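Local coordinates for glycosyl hydrolase family 62 protein (Coprinopsis cinerea, PDB 5B6T) that probably removes alpha-L-arabinofuranosyl side chains from arabinoxylan by hydrolysis, as a family 62 glycoside hydrolase, at residues W141-V146 / I263-L268. Numbering follows the deposited sequence.
With CA (calcium ion), chain D.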
ATOM      1  N   TRP A 141      11.802  -2.129   9.007  1.00  7.76           N
ATOM      2  CA  TRP A 141      11.487  -0.856   8.402  1.00  7.38           C
ATOM      3  C   TRP A 141      10.828  -1.093   7.042  1.00  7.43           C
ATOM      4  O   TRP A 141      11.500  -1.500   6.069  1.00  7.52           O
ATOM      5  CB  TRP A 141      12.757  -0.039   8.281  1.00  7.21           C
ATOM      6  CG  TRP A 141      12.546   1.353   7.831  1.00  6.91           C
ATOM      7  CD1 TRP A 141      11.444   2.136   8.012  1.00  6.95           C
ATOM      8  CD2 TRP A 141      13.521   2.185   7.224  1.00  6.94           C
ATOM      9  NE1 TRP A 141      11.653   3.387   7.509  1.00  7.02           N
ATOM     10  CE2 TRP A 141      12.926   3.447   7.006  1.00  7.23           C
ATOM     11  CE3 TRP A 141      14.838   1.984   6.805  1.00  7.45           C
ATOM     12  CZ2 TRP A 141      13.610   4.488   6.399  1.00  7.63           C
ATOM     13  CZ3 TRP A 141      15.508   3.024   6.200  1.00  7.48           C
ATOM     14  CH2 TRP A 141      14.900   4.263   6.013  1.00  7.83           C
ATOM     15  N   VAL A 142       9.513  -0.831   6.978  1.00  7.01           N
ATOM     16  CA  VAL A 142       8.701  -1.283   5.870  1.00  6.86           C
ATOM     17  C   VAL A 142       7.651  -0.262   5.450  1.00  6.95           C
ATOM     18  O   VAL A 142       7.347   0.664   6.170  1.00  6.50           O
ATOM     19  CB  VAL A 142       8.004  -2.643   6.187  1.00  7.23           C
ATOM     20  CG1 VAL A 142       9.065  -3.716   6.423  1.00  7.23           C
ATOM     21  CG2 VAL A 142       6.981  -2.560   7.325  1.00  7.38           C
ATOM     22  N   ASP A 143       7.127  -0.485   4.240  1.00  6.42           N
ATOM     23  CA  ASP A 143       5.869   0.115   3.760  1.00  6.57           C
ATOM     24  C   ASP A 143       5.952   1.626   3.609  1.00  6.69           C
ATOM     25  O   ASP A 143       5.325   2.405   4.353  1.00  6.61           O
ATOM     26  CB  ASP A 143       4.688  -0.363   4.626  1.00  6.85           C
ATOM     27  CG  ASP A 143       4.565  -1.868   4.624  1.00  6.84           C
ATOM     28  OD1 ASP A 143       5.068  -2.501   3.673  1.00  7.25           O
ATOM     29  OD2 ASP A 143       3.940  -2.446   5.539  1.00  7.21           O
ATOM     30  N   MET A 144       6.754   1.995   2.626  1.00  6.41           N
ATOM     31  CA  MET A 144       7.114   3.378   2.343  1.00  6.73           C
ATOM     32  C   MET A 144       6.022   4.017   1.505  1.00  6.54           C
ATOM     33  O   MET A 144       5.627   3.455   0.474  1.00  7.21           O
ATOM     34  CB  MET A 144       8.438   3.397   1.565  1.00  7.07           C
ATOM     35  CG  MET A 144       9.522   2.519   2.154  1.00  7.59           C
ATOM     36  SD  MET A 144       9.993   3.025   3.811  1.00  8.28           S
ATOM     37  CE  MET A 144      11.047   1.643   4.281  1.00  8.08           C
ATOM     38  N   TRP A 145       5.566   5.197   1.928  1.00  6.31           N
ATOM     39  CA  TRP A 145       4.448   5.868   1.266  1.00  6.17           C
ATOM     40  C   TRP A 145       4.671   7.364   1.142  1.00  6.31           C
ATOM     41  O   TRP A 145       4.873   8.054   2.167  1.00  6.72           O
ATOM     42  CB  TRP A 145       3.167   5.584   2.063  1.00  6.17           C
ATOM     43  CG  TRP A 145       1.945   6.210   1.462  1.00  6.08           C
ATOM     44  CD1 TRP A 145       1.497   7.501   1.634  1.00  6.05           C
ATOM     45  CD2 TRP A 145       0.998   5.578   0.613  1.00  5.90           C
ATOM     46  NE1 TRP A 145       0.369   7.698   0.907  1.00  6.30           N
ATOM     47  CE2 TRP A 145       0.018   6.532   0.284  1.00  5.96           C
ATOM     48  CE3 TRP A 145       0.878   4.293   0.099  1.00  5.87           C
ATOM     49  CZ2 TRP A 145      -1.061   6.237  -0.568  1.00  6.09           C
ATOM     50  CZ3 TRP A 145      -0.167   4.015  -0.744  1.00  5.92           C
ATOM     51  CH2 TRP A 145      -1.139   4.970  -1.049  1.00  6.06           C
ATOM     52  N   VAL A 146       4.588   7.878  -0.081  1.00  6.23           N
ATOM     53  CA  VAL A 146       4.697   9.308  -0.375  1.00  6.36           C
ATOM     54  C   VAL A 146       3.326   9.915  -0.631  1.00  6.31           C
ATOM     55  O   VAL A 146       2.500   9.349  -1.338  1.00  6.35           O
ATOM     56  CB  VAL A 146       5.622   9.549  -1.600  1.00  6.61           C
ATOM     57  CG1 VAL A 146       5.534  11.001  -2.078  1.00  6.71           C
ATOM     58  CG2 VAL A 146       7.054   9.141  -1.309  1.00  6.71           C
ATOM     59  N   ILE A 263      -8.001  -9.073   6.099  1.00  8.00           N
ATOM     60  CA  ILE A 263      -8.018  -7.966   5.149  1.00  8.17           C
ATOM     61  C   ILE A 263      -6.710  -7.237   5.377  1.00  7.68           C
ATOM     62  O   ILE A 263      -6.525  -6.585   6.408  1.00  8.11           O
ATOM     63  CB  ILE A 263      -9.220  -6.996   5.332  1.00  8.82           C
ATOM     64  CG1 ILE A 263     -10.535  -7.755   5.401  1.00  9.61           C
ATOM     65  CG2 ILE A 263      -9.212  -5.982   4.209  1.00  8.64           C
ATOM     66  CD1 ILE A 263     -10.917  -8.573   4.175  1.00  9.49           C
ATOM     67  N   SER A 264      -5.781  -7.426   4.444  1.00  7.21           N
ATOM     68  CA  SER A 264      -4.402  -7.008   4.647  1.00  6.98           C
ATOM     69  C   SER A 264      -3.878  -6.135   3.478  1.00  6.97           C
ATOM     70  O   SER A 264      -4.553  -5.992   2.446  1.00  7.72           O
ATOM     71  CB  SER A 264      -3.578  -8.281   4.938  1.00  6.90           C
ATOM     72  OG  SER A 264      -2.193  -8.065   5.131  1.00  6.48           O
ATOM     73  N   HIS A 265      -2.686  -5.560   3.706  1.00  6.79           N
ATOM     74  CA  HIS A 265      -1.963  -4.612   2.855  1.00  6.50           C
ATOM     75  C   HIS A 265      -2.553  -4.351   1.496  1.00  6.47           C
ATOM     76  O   HIS A 265      -2.444  -5.177   0.609  1.00  7.40           O
ATOM     77  CB  HIS A 265      -0.512  -5.064   2.708  1.00  6.28           C
ATOM     78  CG  HIS A 265       0.386  -3.979   2.228  1.00  6.34           C
ATOM     79  ND1 HIS A 265       1.666  -3.784   2.706  1.00  6.73           N
ATOM     80  CD2 HIS A 265       0.154  -2.979   1.347  1.00  6.57           C
ATOM     81  CE1 HIS A 265       2.188  -2.726   2.115  1.00  6.56           C
ATOM     82  NE2 HIS A 265       1.298  -2.225   1.278  1.00  6.69           N
ATOM     83  N   GLY A 266      -3.214  -3.206   1.366  1.00  6.45           N
ATOM     84  CA  GLY A 266      -3.899  -2.844   0.146  1.00  6.55           C
ATOM     85  C   GLY A 266      -3.754  -1.386  -0.261  1.00  6.44           C
ATOM     86  O   GLY A 266      -2.885  -0.643   0.232  1.00  7.04           O
ATOM     87  N   GLU A 267      -4.622  -0.968  -1.194  1.00  6.38           N
ATOM     88  CA  GLU A 267      -4.674   0.415  -1.694  1.00  6.14           C
ATOM     89  C   GLU A 267      -6.062   0.703  -2.199  1.00  6.43           C
ATOM     90  O   GLU A 267      -6.711  -0.188  -2.802  1.00  6.28           O
ATOM     91  CB  GLU A 267      -3.675   0.675  -2.836  1.00  6.08           C
ATOM     92  CG  GLU A 267      -2.407   1.434  -2.397  1.00  5.98           C
ATOM     93  CD  GLU A 267      -1.515   1.863  -3.529  1.00  6.04           C
ATOM     94  OE1 GLU A 267      -2.047   2.212  -4.602  1.00  5.74           O
ATOM     95  OE2 GLU A 267      -0.264   1.832  -3.358  1.00  5.99           O
ATOM     96  N   LEU A 268      -6.495   1.955  -2.002  1.00  6.37           N
ATOM     97  CA  LEU A 268      -7.760   2.415  -2.554  1.00  6.72           C
ATOM     98  C   LEU A 268      -7.593   2.789  -4.027  1.00  6.70           C
ATOM     99  O   LEU A 268      -6.537   3.278  -4.466  1.00  6.68           O
ATOM    100  CB  LEU A 268      -8.315   3.646  -1.813  1.00  6.93           C
ATOM    101  CG  LEU A 268      -8.976   3.432  -0.436  1.00  7.22           C
ATOM    102  CD1 LEU A 268      -9.240   4.788   0.227  1.00  7.57           C
ATOM    103  CD2 LEU A 268     -10.293   2.666  -0.561  1.00  7.34           C
TER
HETATM  104 CA    CA D 501       1.429  -0.458   0.058  1.00  9.58          CA
HETATM  105  O   HOH W   1       3.059  -4.935   4.990  1.00  8.86           O
HETATM  106  O   HOH W   2       0.144   0.506   1.474  1.00  7.14           O
HETATM  107  O   HOH W   3       1.564   1.141  -1.268  1.00  6.38           O
HETATM  108  O   HOH W   4       3.096   0.239   1.049  1.00  7.49           O
HETATM  109  O   HOH W   5      -0.353  -1.034  -0.873  1.00  6.35           O
HETATM  110  O   HOH W   6       2.612  -1.575  -1.381  1.00  6.30           O
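Asp143 and His265 meet from opposite directions. Asp143 OD1 lies at the edge of the imidazole ring, in its plane, 3.3 Å from His265 CE1. The carboxylate is turned 88° from that ring. Water 1 joins the pair: it is hydrogen-bonded to Asp143 OD2 (2.7 Å) and accepts from His265 ND1 (2.9 Å). The other ring nitrogen, His265 NE2, binds the calcium ion at 2.1 Å. Five waters complete the shell. Replacing Asp143 by an alanine would probably cost water 1 its carboxylate partner and leave the imidazole less firmly set. Asp143 OD1 also hydrogen-bonds a glycerol.

The second pair is van der Waals packing. Trp145 has CG anti to its backbone nitrogen (chi1 -179°), which carries the indole across to Glu267. CZ3 of Trp145 lies 3.4 Å from OE2 of Glu267. Ring and carboxylate planes are nearly perpendicular. Trp145 NE1 hydrogen-bonds Val199 O. Calcium-bound water 3 is hydrogen-bonded to Glu267 OE2 (2.9 Å), so Glu267 is second shell. Ser30 OG hydrogen-bonds OE2, and Arg270 forms a salt bridge with OE1.

The two segments belong to different sheets and face each other across the buried centre of the chain. This is the central calcium site of a five-bladed beta-propeller, as in other family 62 enzymes.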